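Local coordinates for polyketide synthase (PDB 4GOX), which probably transfers a sulfo group from PAPS, as the sulfotransferase domain of an olefin synthase, and binds the product nucleotide adenosine-3'-5'-diphosphate, at residues 195-200 against 208-213; 28-33 against 137-142; 124-129 against 229-234. All coordinates share one frame; numbering follows the deposited sequence.

Contact 1 (195-200 against 208-213); sequences NILDLG and YLQVIY. With A3P (adenosine-3'-5'-diphosphate), chain B.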
loop_
_atom_site.group_PDB
_atom_site.type_symbol
_atom_site.label_atom_id
_atom_site.label_comp_id
_atom_site.label_asym_id
_atom_site.label_seq_id
_atom_site.Cartn_x
_atom_site.Cartn_y
_atom_site.Cartn_z
ATOM N N ASN A 195 7.973 -10.053 -6.167
ATOM C CA ASN A 195 8.750 -8.802 -6.197
ATOM C C ASN A 195 8.962 -8.218 -4.798
ATOM O O ASN A 195 10.088 -7.854 -4.466
ATOM C CB ASN A 195 8.118 -7.767 -7.123
ATOM C CG ASN A 195 8.181 -8.106 -8.585
ATOM O OD1 ASN A 195 9.060 -8.801 -9.025
ATOM N ND2 ASN A 195 7.287 -7.573 -9.386
ATOM N N ILE A 196 7.904 -8.177 -3.973
ATOM C CA ILE A 196 7.978 -7.626 -2.610
ATOM C C ILE A 196 8.856 -8.496 -1.718
ATOM O O ILE A 196 9.703 -7.971 -0.987
ATOM C CB ILE A 196 6.599 -7.309 -1.972
ATOM C CG1 ILE A 196 5.743 -6.411 -2.893
ATOM C CG2 ILE A 196 6.797 -6.622 -0.610
ATOM C CD1 ILE A 196 4.254 -6.555 -2.606
ATOM N N LEU A 197 8.677 -9.833 -1.811
ATOM C CA LEU A 197 9.522 -10.809 -1.130
ATOM C C LEU A 197 11.008 -10.577 -1.509
ATOM O O LEU A 197 11.853 -10.500 -0.609
ATOM C CB LEU A 197 9.098 -12.239 -1.508
ATOM C CG LEU A 197 9.862 -13.356 -0.820
ATOM C CD1 LEU A 197 9.522 -13.403 0.658
ATOM C CD2 LEU A 197 9.613 -14.711 -1.518
ATOM N N ASP A 198 11.320 -10.462 -2.832
ATOM C CA ASP A 198 12.685 -10.207 -3.305
ATOM C C ASP A 198 13.241 -8.895 -2.732
ATOM O O ASP A 198 14.387 -8.883 -2.295
ATOM C CB ASP A 198 12.771 -10.186 -4.841
ATOM C CG ASP A 198 12.612 -11.560 -5.492
ATOM O OD1 ASP A 198 12.525 -12.576 -4.743
ATOM O OD2 ASP A 198 12.496 -11.617 -6.741
ATOM N N LEU A 199 12.412 -7.818 -2.676
ATOM C CA LEU A 199 12.824 -6.550 -2.058
ATOM C C LEU A 199 13.186 -6.775 -0.583
ATOM O O LEU A 199 14.263 -6.368 -0.142
ATOM C CB LEU A 199 11.732 -5.470 -2.189
ATOM C CG LEU A 199 11.944 -4.165 -1.399
ATOM C CD1 LEU A 199 13.128 -3.405 -1.907
ATOM C CD2 LEU A 199 10.686 -3.306 -1.413
ATOM N N GLY A 200 12.291 -7.438 0.145
ATOM C CA GLY A 200 12.479 -7.790 1.548
ATOM C C GLY A 200 13.766 -8.522 1.835
ATOM O O GLY A 200 14.422 -8.235 2.836
ATOM N N TYR A 208 11.857 -4.756 6.792
ATOM C CA TYR A 208 10.834 -5.535 6.111
ATOM C C TYR A 208 10.061 -6.397 7.096
ATOM O O TYR A 208 10.663 -7.071 7.931
ATOM C CB TYR A 208 11.501 -6.422 5.055
ATOM C CG TYR A 208 10.601 -7.445 4.400
ATOM C CD1 TYR A 208 9.697 -7.072 3.404
ATOM C CD2 TYR A 208 10.734 -8.804 4.686
ATOM C CE1 TYR A 208 8.935 -8.024 2.728
ATOM C CE2 TYR A 208 9.953 -9.761 4.036
ATOM C CZ TYR A 208 9.061 -9.366 3.055
ATOM O OH TYR A 208 8.322 -10.312 2.401
ATOM N N LEU A 209 8.740 -6.399 6.965
ATOM C CA LEU A 209 7.843 -7.202 7.784
ATOM C C LEU A 209 6.685 -7.781 6.964
ATOM O O LEU A 209 5.917 -7.024 6.368
ATOM C CB LEU A 209 7.269 -6.338 8.932
ATOM C CG LEU A 209 6.289 -7.019 9.909
ATOM C CD1 LEU A 209 7.029 -7.833 10.964
ATOM C CD2 LEU A 209 5.433 -5.991 10.599
ATOM N N GLN A 210 6.536 -9.106 6.980
ATOM C CA GLN A 210 5.388 -9.780 6.369
ATOM C C GLN A 210 4.212 -9.740 7.331
ATOM O O GLN A 210 4.368 -10.007 8.514
ATOM C CB GLN A 210 5.692 -11.255 6.076
ATOM C CG GLN A 210 6.499 -11.398 4.814
ATOM C CD GLN A 210 6.791 -12.825 4.453
ATOM O OE1 GLN A 210 6.137 -13.762 4.921
ATOM N NE2 GLN A 210 7.722 -13.000 3.535
ATOM N N VAL A 211 3.039 -9.436 6.821
ATOM C CA VAL A 211 1.803 -9.417 7.598
ATOM C C VAL A 211 0.810 -10.282 6.834
ATOM O O VAL A 211 0.535 -10.029 5.658
ATOM C CB VAL A 211 1.244 -7.970 7.804
ATOM C CG1 VAL A 211 -0.106 -8.012 8.506
ATOM C CG2 VAL A 211 2.219 -7.110 8.603
ATOM N N ILE A 212 0.281 -11.292 7.493
ATOM C CA ILE A 212 -0.707 -12.185 6.906
ATOM C C ILE A 212 -2.092 -11.615 7.184
ATOM O O ILE A 212 -2.512 -11.551 8.340
ATOM C CB ILE A 212 -0.530 -13.627 7.449
ATOM C CG1 ILE A 212 0.929 -14.133 7.228
ATOM C CG2 ILE A 212 -1.567 -14.568 6.853
ATOM C CD1 ILE A 212 1.444 -14.171 5.702
ATOM N N TYR A 213 -2.803 -11.217 6.112
ATOM C CA TYR A 213 -4.162 -10.671 6.179
ATOM C C TYR A 213 -5.072 -11.517 7.078
ATOM O O TYR A 213 -5.805 -10.944 7.894
ATOM C CB TYR A 213 -4.766 -10.548 4.776
ATOM C CG TYR A 213 -6.257 -10.322 4.796
ATOM C CD1 TYR A 213 -6.787 -9.044 4.966
ATOM C CD2 TYR A 213 -7.143 -11.388 4.670
ATOM C CE1 TYR A 213 -8.166 -8.834 4.997
ATOM C CE2 TYR A 213 -8.518 -11.191 4.706
ATOM C CZ TYR A 213 -9.025 -9.911 4.863
ATOM O OH TYR A 213 -10.381 -9.726 4.896
HETATM P P1 A3P B . -13.678 -7.864 -1.094
HETATM O O1P A3P B . -13.643 -8.176 -2.570
HETATM O O2P A3P B . -14.511 -6.634 -0.799
HETATM O O3P A3P B . -13.881 -9.047 -0.189
HETATM P P2 A3P B . -7.553 -3.966 -0.899
HETATM O O4P A3P B . -6.096 -4.321 -0.810
HETATM O O5P A3P B . -8.128 -3.828 -2.276
HETATM O O6P A3P B . -7.936 -2.858 0.055
HETATM O "O5'" A3P B . -8.339 -5.231 -0.305
HETATM C "C5'" A3P B . -9.761 -5.359 -0.470
HETATM C "C4'" A3P B . -10.268 -6.469 0.445
HETATM O "O4'" A3P B . -10.009 -6.192 1.816
HETATM C "C3'" A3P B . -11.768 -6.684 0.406
HETATM O "O3'" A3P B . -12.152 -7.439 -0.738
HETATM C "C2'" A3P B . -12.047 -7.382 1.720
HETATM O "O2'" A3P B . -11.982 -8.806 1.604
HETATM C "C1'" A3P B . -10.932 -6.910 2.639
HETATM N N9 A3P B . -11.550 -6.002 3.633
HETATM C C8 A3P B . -11.996 -4.739 3.378
HETATM N N7 A3P B . -12.551 -4.192 4.484
HETATM C C5 A3P B . -12.467 -5.117 5.457
HETATM C C6 A3P B . -12.901 -5.196 6.866
HETATM N N6 A3P B . -13.494 -4.125 7.423
HETATM N N1 A3P B . -12.639 -6.333 7.558
HETATM C C2 A3P B . -12.009 -7.395 6.993
HETATM N N3 A3P B . -11.620 -7.408 5.697
HETATM C C4 A3P B . -11.812 -6.317 4.899
#

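Contact 2 (28-33 against 137-142); sequences FILSSP and HILDHS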
loop_
_atom_site.group_PDB
_atom_site.type_symbol
_atom_site.label_atom_id
_atom_site.label_comp_id
_atom_site.label_asym_id
_atom_site.label_seq_id
_atom_site.Cartn_x
_atom_site.Cartn_y
_atom_site.Cartn_z
ATOM N N PHE A 28 6.119 1.901 3.775
ATOM C CA PHE A 28 5.215 1.543 2.701
ATOM C C PHE A 28 4.407 0.326 3.102
ATOM O O PHE A 28 4.953 -0.583 3.733
ATOM C CB PHE A 28 6.008 1.172 1.424
ATOM C CG PHE A 28 6.774 2.310 0.807
ATOM C CD1 PHE A 28 6.218 3.064 -0.218
ATOM C CD2 PHE A 28 8.068 2.606 1.225
ATOM C CE1 PHE A 28 6.921 4.128 -0.783
ATOM C CE2 PHE A 28 8.766 3.668 0.668
ATOM C CZ PHE A 28 8.189 4.428 -0.335
ATOM N N ILE A 29 3.158 0.257 2.622
ATOM C CA ILE A 29 2.323 -0.937 2.737
ATOM C C ILE A 29 2.272 -1.418 1.315
ATOM O O ILE A 29 1.739 -0.730 0.433
ATOM C CB ILE A 29 0.883 -0.752 3.310
ATOM C CG1 ILE A 29 0.901 -0.212 4.747
ATOM C CG2 ILE A 29 0.120 -2.106 3.232
ATOM C CD1 ILE A 29 -0.454 0.302 5.207
ATOM N N LEU A 30 2.899 -2.580 1.081
ATOM C CA LEU A 30 2.974 -3.179 -0.217
ATOM C C LEU A 30 2.220 -4.478 -0.233
ATOM O O LEU A 30 2.356 -5.313 0.664
ATOM C CB LEU A 30 4.445 -3.411 -0.626
ATOM C CG LEU A 30 5.384 -2.188 -0.625
ATOM C CD1 LEU A 30 6.800 -2.642 -0.842
ATOM C CD2 LEU A 30 4.994 -1.178 -1.707
ATOM N N SER A 31 1.440 -4.674 -1.285
ATOM C CA SER A 31 0.707 -5.919 -1.472
ATOM C C SER A 31 0.237 -6.023 -2.896
ATOM O O SER A 31 0.329 -5.076 -3.684
ATOM C CB SER A 31 -0.520 -5.965 -0.559
ATOM O OG SER A 31 -1.533 -5.060 -0.964
ATOM N N SER A 32 -0.333 -7.174 -3.193
ATOM C CA SER A 32 -1.075 -7.437 -4.400
ATOM C C SER A 32 -2.430 -6.690 -4.160
ATOM O O SER A 32 -2.811 -6.485 -2.989
ATOM C CB SER A 32 -1.323 -8.946 -4.483
ATOM O OG SER A 32 -2.517 -9.306 -5.152
ATOM N N PRO A 33 -3.219 -6.326 -5.194
ATOM C CA PRO A 33 -4.546 -5.742 -4.897
ATOM C C PRO A 33 -5.454 -6.776 -4.206
ATOM O O PRO A 33 -5.162 -7.973 -4.239
ATOM C CB PRO A 33 -5.117 -5.357 -6.278
ATOM C CG PRO A 33 -4.248 -5.957 -7.273
ATOM C CD PRO A 33 -2.963 -6.415 -6.644
ATOM N N HIS A 137 11.054 -2.679 -10.768
ATOM C CA HIS A 137 11.672 -1.401 -11.086
ATOM C C HIS A 137 11.050 -0.258 -10.265
ATOM O O HIS A 137 11.790 0.575 -9.750
ATOM C CB HIS A 137 11.660 -1.150 -12.607
ATOM C CG HIS A 137 12.377 0.095 -13.006
ATOM N ND1 HIS A 137 13.751 0.194 -12.909
ATOM C CD2 HIS A 137 11.880 1.274 -13.460
ATOM C CE1 HIS A 137 14.043 1.431 -13.290
ATOM N NE2 HIS A 137 12.951 2.105 -13.657
ATOM N N ILE A 138 9.711 -0.284 -10.033
ATOM C CA ILE A 138 9.029 0.711 -9.193
ATOM C C ILE A 138 9.589 0.590 -7.762
ATOM O O ILE A 138 10.019 1.584 -7.192
ATOM C CB ILE A 138 7.477 0.538 -9.197
ATOM C CG1 ILE A 138 6.881 0.804 -10.612
ATOM C CG2 ILE A 138 6.843 1.446 -8.143
ATOM C CD1 ILE A 138 5.297 0.346 -10.731
ATOM N N LEU A 139 9.617 -0.642 -7.215
ATOM C CA LEU A 139 10.125 -0.934 -5.875
ATOM C C LEU A 139 11.579 -0.480 -5.729
ATOM O O LEU A 139 11.924 0.061 -4.679
ATOM C CB LEU A 139 10.034 -2.451 -5.593
ATOM C CG LEU A 139 8.624 -3.088 -5.516
ATOM C CD1 LEU A 139 8.723 -4.551 -5.066
ATOM C CD2 LEU A 139 7.697 -2.314 -4.555
ATOM N N ASP A 140 12.440 -0.698 -6.790
ATOM C CA ASP A 140 13.842 -0.259 -6.807
ATOM C C ASP A 140 13.954 1.257 -6.572
ATOM O O ASP A 140 14.970 1.715 -6.041
ATOM C CB ASP A 140 14.521 -0.613 -8.155
ATOM C CG ASP A 140 14.776 -2.103 -8.355
ATOM O OD1 ASP A 140 14.731 -2.858 -7.360
ATOM O OD2 ASP A 140 15.013 -2.512 -9.503
ATOM N N HIS A 141 12.938 2.040 -6.981
ATOM C CA HIS A 141 12.973 3.510 -6.799
ATOM C C HIS A 141 13.080 3.915 -5.324
ATOM O O HIS A 141 13.726 4.917 -5.008
ATOM C CB HIS A 141 11.735 4.158 -7.410
ATOM C CG HIS A 141 11.876 5.613 -7.734
ATOM N ND1 HIS A 141 10.770 6.385 -8.013
ATOM C CD2 HIS A 141 12.985 6.388 -7.826
ATOM C CE1 HIS A 141 11.233 7.593 -8.285
ATOM N NE2 HIS A 141 12.565 7.633 -8.201
ATOM N N SER A 142 12.483 3.118 -4.422
ATOM C CA SER A 142 12.489 3.420 -2.987
ATOM C C SER A 142 13.892 3.344 -2.392
ATOM O O SER A 142 14.312 4.270 -1.703
ATOM C CB SER A 142 11.527 2.511 -2.235
ATOM O OG SER A 142 11.610 2.785 -0.846
#

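Contact 3 (124-129 against 229-234); sequences LLIDKS and DFLGVD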
loop_
_atom_site.group_PDB
_atom_site.type_symbol
_atom_site.label_atom_id
_atom_site.label_comp_id
_atom_site.label_asym_id
_atom_site.label_seq_id
_atom_site.Cartn_x
_atom_site.Cartn_y
_atom_site.Cartn_z
ATOM N N LEU A 124 5.030 9.529 11.189
ATOM C CA LEU A 124 5.639 8.674 10.186
ATOM C C LEU A 124 4.678 8.494 9.026
ATOM O O LEU A 124 3.610 7.909 9.181
ATOM C CB LEU A 124 6.065 7.327 10.794
ATOM C CG LEU A 124 6.570 6.261 9.797
ATOM C CD1 LEU A 124 7.921 6.638 9.227
ATOM C CD2 LEU A 124 6.615 4.891 10.444
ATOM N N LEU A 125 5.090 8.971 7.845
ATOM C CA LEU A 125 4.333 8.880 6.617
ATOM C C LEU A 125 4.331 7.431 6.124
ATOM O O LEU A 125 5.366 6.763 6.095
ATOM C CB LEU A 125 4.916 9.834 5.560
ATOM C CG LEU A 125 4.337 9.749 4.129
ATOM C CD1 LEU A 125 2.922 10.321 4.077
ATOM C CD2 LEU A 125 5.232 10.503 3.130
ATOM N N ILE A 126 3.142 6.953 5.784
ATOM C CA ILE A 126 2.917 5.615 5.282
ATOM C C ILE A 126 2.343 5.761 3.881
ATOM O O ILE A 126 1.268 6.342 3.728
ATOM C CB ILE A 126 1.959 4.765 6.172
ATOM C CG1 ILE A 126 2.198 4.884 7.727
ATOM C CG2 ILE A 126 1.858 3.309 5.664
ATOM C CD1 ILE A 126 3.424 4.227 8.357
ATOM N N ASP A 127 3.043 5.200 2.875
ATOM C CA ASP A 127 2.569 5.187 1.502
ATOM C C ASP A 127 2.041 3.781 1.230
ATOM O O ASP A 127 2.829 2.850 1.070
ATOM C CB ASP A 127 3.691 5.567 0.496
ATOM C CG ASP A 127 3.276 5.586 -0.977
ATOM O OD1 ASP A 127 4.050 6.103 -1.795
ATOM O OD2 ASP A 127 2.176 5.041 -1.315
ATOM N N LYS A 128 0.708 3.619 1.179
ATOM C CA LYS A 128 0.131 2.307 0.870
ATOM C C LYS A 128 -0.047 2.227 -0.632
ATOM O O LYS A 128 -0.552 3.175 -1.253
ATOM C CB LYS A 128 -1.255 2.134 1.555
ATOM C CG LYS A 128 -1.898 0.753 1.301
ATOM C CD LYS A 128 -2.843 0.692 0.078
ATOM C CE LYS A 128 -4.256 1.142 0.423
ATOM N NZ LYS A 128 -5.266 0.612 -0.541
ATOM N N SER A 129 0.350 1.110 -1.217
ATOM C CA SER A 129 0.097 0.859 -2.626
ATOM C C SER A 129 -0.113 -0.612 -2.954
ATOM O O SER A 129 0.801 -1.414 -2.749
ATOM C CB SER A 129 1.201 1.415 -3.512
ATOM O OG SER A 129 0.995 0.971 -4.842
ATOM N N ASP A 229 5.536 -2.218 16.759
ATOM C CA ASP A 229 6.888 -2.531 17.220
ATOM C C ASP A 229 7.871 -2.363 16.065
ATOM O O ASP A 229 8.962 -1.819 16.260
ATOM C CB ASP A 229 6.961 -3.961 17.794
ATOM C CG ASP A 229 6.181 -4.198 19.086
ATOM O OD1 ASP A 229 5.868 -3.199 19.796
ATOM O OD2 ASP A 229 5.901 -5.375 19.401
ATOM N N PHE A 230 7.459 -2.795 14.854
ATOM C CA PHE A 230 8.254 -2.694 13.632
ATOM C C PHE A 230 8.489 -1.231 13.232
ATOM O O PHE A 230 9.622 -0.857 12.932
ATOM C CB PHE A 230 7.588 -3.484 12.495
ATOM C CG PHE A 230 8.245 -3.328 11.139
ATOM C CD1 PHE A 230 9.481 -3.912 10.874
ATOM C CD2 PHE A 230 7.597 -2.660 10.107
ATOM C CE1 PHE A 230 10.081 -3.780 9.615
ATOM C CE2 PHE A 230 8.197 -2.526 8.851
ATOM C CZ PHE A 230 9.436 -3.079 8.616
ATOM N N LEU A 231 7.423 -0.410 13.271
ATOM C CA LEU A 231 7.467 1.015 12.931
ATOM C C LEU A 231 8.064 1.906 14.038
ATOM O O LEU A 231 8.362 3.073 13.780
ATOM C CB LEU A 231 6.059 1.511 12.544
ATOM C CG LEU A 231 5.391 0.837 11.328
ATOM C CD1 LEU A 231 3.966 1.327 11.156
ATOM C CD2 LEU A 231 6.198 1.040 10.052
ATOM N N GLY A 232 8.223 1.356 15.247
ATOM C CA GLY A 232 8.780 2.066 16.393
ATOM C C GLY A 232 7.808 2.970 17.122
ATOM O O GLY A 232 8.225 3.950 17.744
ATOM N N VAL A 233 6.507 2.656 17.061
ATOM C CA VAL A 233 5.478 3.427 17.775
ATOM C C VAL A 233 4.801 2.538 18.833
ATOM O O VAL A 233 4.957 1.316 18.800
ATOM C CB VAL A 233 4.453 4.118 16.829
ATOM C CG1 VAL A 233 5.133 5.183 15.968
ATOM C CG2 VAL A 233 3.707 3.097 15.952
ATOM N N ASP A 234 4.074 3.139 19.775
ATOM C CA ASP A 234 3.353 2.356 20.768
ATOM C C ASP A 234 2.002 1.992 20.180
ATOM O O ASP A 234 1.508 2.713 19.312
ATOM C CB ASP A 234 3.165 3.143 22.075
ATOM C CG ASP A 234 4.446 3.399 22.838
ATOM O OD1 ASP A 234 5.369 2.553 22.756
ATOM O OD2 ASP A 234 4.515 4.423 23.551
#

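Contact 1 (195-200 against 208-213)
Tyr208 carries CG opposite its backbone N (chi1 171°), which lays the phenol ring against helix 181-202 with Gly200 CA over one face. This is the return of a beta-alpha-beta crossover: helix 195-200 and strand 208-212 run roughly antiparallel, 143° between their directions, and the strand pairs in parallel with strand 149-155. Gly200 CA stands 3.5 Å from the centroid of the Tyr208 ring, 16° off its normal, a CH-pi contact. Having no side chain, Gly200 lets the two backbones come together, and its CA is only 5.3 Å from Tyr208 CA. Ile196 adds its CG2 near Tyr208 CE1.

At the far end of the ring, Gln210 stretches out beyond CG and gives NE2 to Tyr208 OH at 3.0 Å, the hydroxyl lying close to the amide plane. Tyr208 OH also bonds to His153 ND1 of the neighbouring strand, so two partners fix the phenol end. Leu197 CD1 packs beside both polar groups, 3.4 Å from Gln210 NE2. Where the strand runs out, the chain turns into the nucleotide pocket: Tyr213 OH donates to N3 of the bound adenosine-3'-5'-diphosphate at 2.7 Å, with N3 in the plane of the tyrosine ring.

Contact 2 (28-33 against 137-142)
The Phe28 ring meets Ser142 obliquely: the serine hydroxyl comes in at the CE2 corner, with OG 3.3 Å from CE2, and CZ lies a little farther from the same oxygen. The Phe28 side chain also packs against Tyr132, Phe146 and Ala149. Ser142 OG does not rely on the ring for a polar partner, since it is hydrogen-bonded to Tyr151 OH. The serine's chi1 of 177° sets OG opposite the backbone N, where it lies beside CE2 and CZ of Phe28. Cutting Phe28 back to an alanine removes the ring beside the Ser142 hydroxyl, which is likely to leave a gap between the strand and helix 136-145.

One step along the strand face the contact is purely apolar. Leu30 and Leu139 slide past each other in opposite directions, and Leu139 CD2 rests against both methyls of Leu30, 3.8 Å from CD1 and 4.1 Å from CD2.

Beyond Leu30 the chain enters the 5'-phosphosulfate-binding loop of sulfotransferases, their counterpart of the P-loop. Two serine hydroxyls bond the next carbonyl along the chain here. Ser31 OG donates to Ser32 O at 2.8 Å from well above the carbonyl plane, whereas Ser32 OG bonds Pro33 O at 3.1 Å in the carbonyl plane, on a lone pair. Farther on, Gly36, Ser37 and Thr38 hydrogen-bond the nucleotide.

In the fold, strand 26-30 runs between strands 124-129 and 149-155 in the parallel sheet. Phe28 and Leu30 face helix 136-145, with Ile196 of helix 181-202 also against Leu30, while Ile29 faces helix 37-45. His137 and His141 of helix 136-145 stack with Trp15.

Contact 3 (124-129 against 229-234)
The direct contact is all apolar, and Leu231 forks between two strand residues. Its CD2 meets Leu124 CD2 at 3.9 Å, the two leucine side chains crossing at about a right angle, and its CB lies 4.0 Å from the same Leu124 methyl. The other branch goes to isoleucine: Leu231 CD1 and Ile126 CD1 face each other tip to tip, 4.1 Å apart. With CG opposite the carbonyl carbon (chi1 -61°), Leu231 points its two methyls at the sheet. The same side chain also packs on Ala27 and Ile152 of the next strands, and Leu124 leans on Pro25 and Leu50.

This is the layered alpha/beta build of the P-loop-like sulfotransferase fold, with helix 220-231 lying on one face of the parallel sheet. Residues alternate along strand 124-129, and Leu124 and Ile126 are the two that turn to this helix. The helix ends after Leu231, where Gly232 takes a positive phi (81°) that suits glycine, and its N makes a weak bond back to Asp229 O.

Polar interactions belong to the rest of the strand. Asp127, turned the other way, receives two hydroxyls at OD1, those of Tyr113 and Tyr132, which satisfy this buried carboxylate oxygen. Lys128 NZ forms a salt bridge with Glu55 OE1 and a hydrogen bond with Thr38 OG1, a hydroxyl that also bonds the nucleotide.

How the contacts relate
From the N terminus, strand 26-30 comes first and its segment 28-33 opens contact 2. Strand 124-129, which opens contact 3, passes before the chain reaches 137-142 and closes contact 2, so these two contacts cross. Contact 1 then opens and closes within a short turn, between 195-200 and 208-213, wholly inside the long span that contact 3 completes at 229-234. Strands 26-30 and 124-129 are sheet neighbours, joined by backbone hydrogen bonds of Ile29 with Asp127 and Ser129. Contacts 1 and 2 meet through Ile196, which touches Leu30 and Leu139; Phe230 reaches Tyr208. Helices 136-145 and 181-202 thus lie on one face of the sheet, and helix 220-231 is on the other.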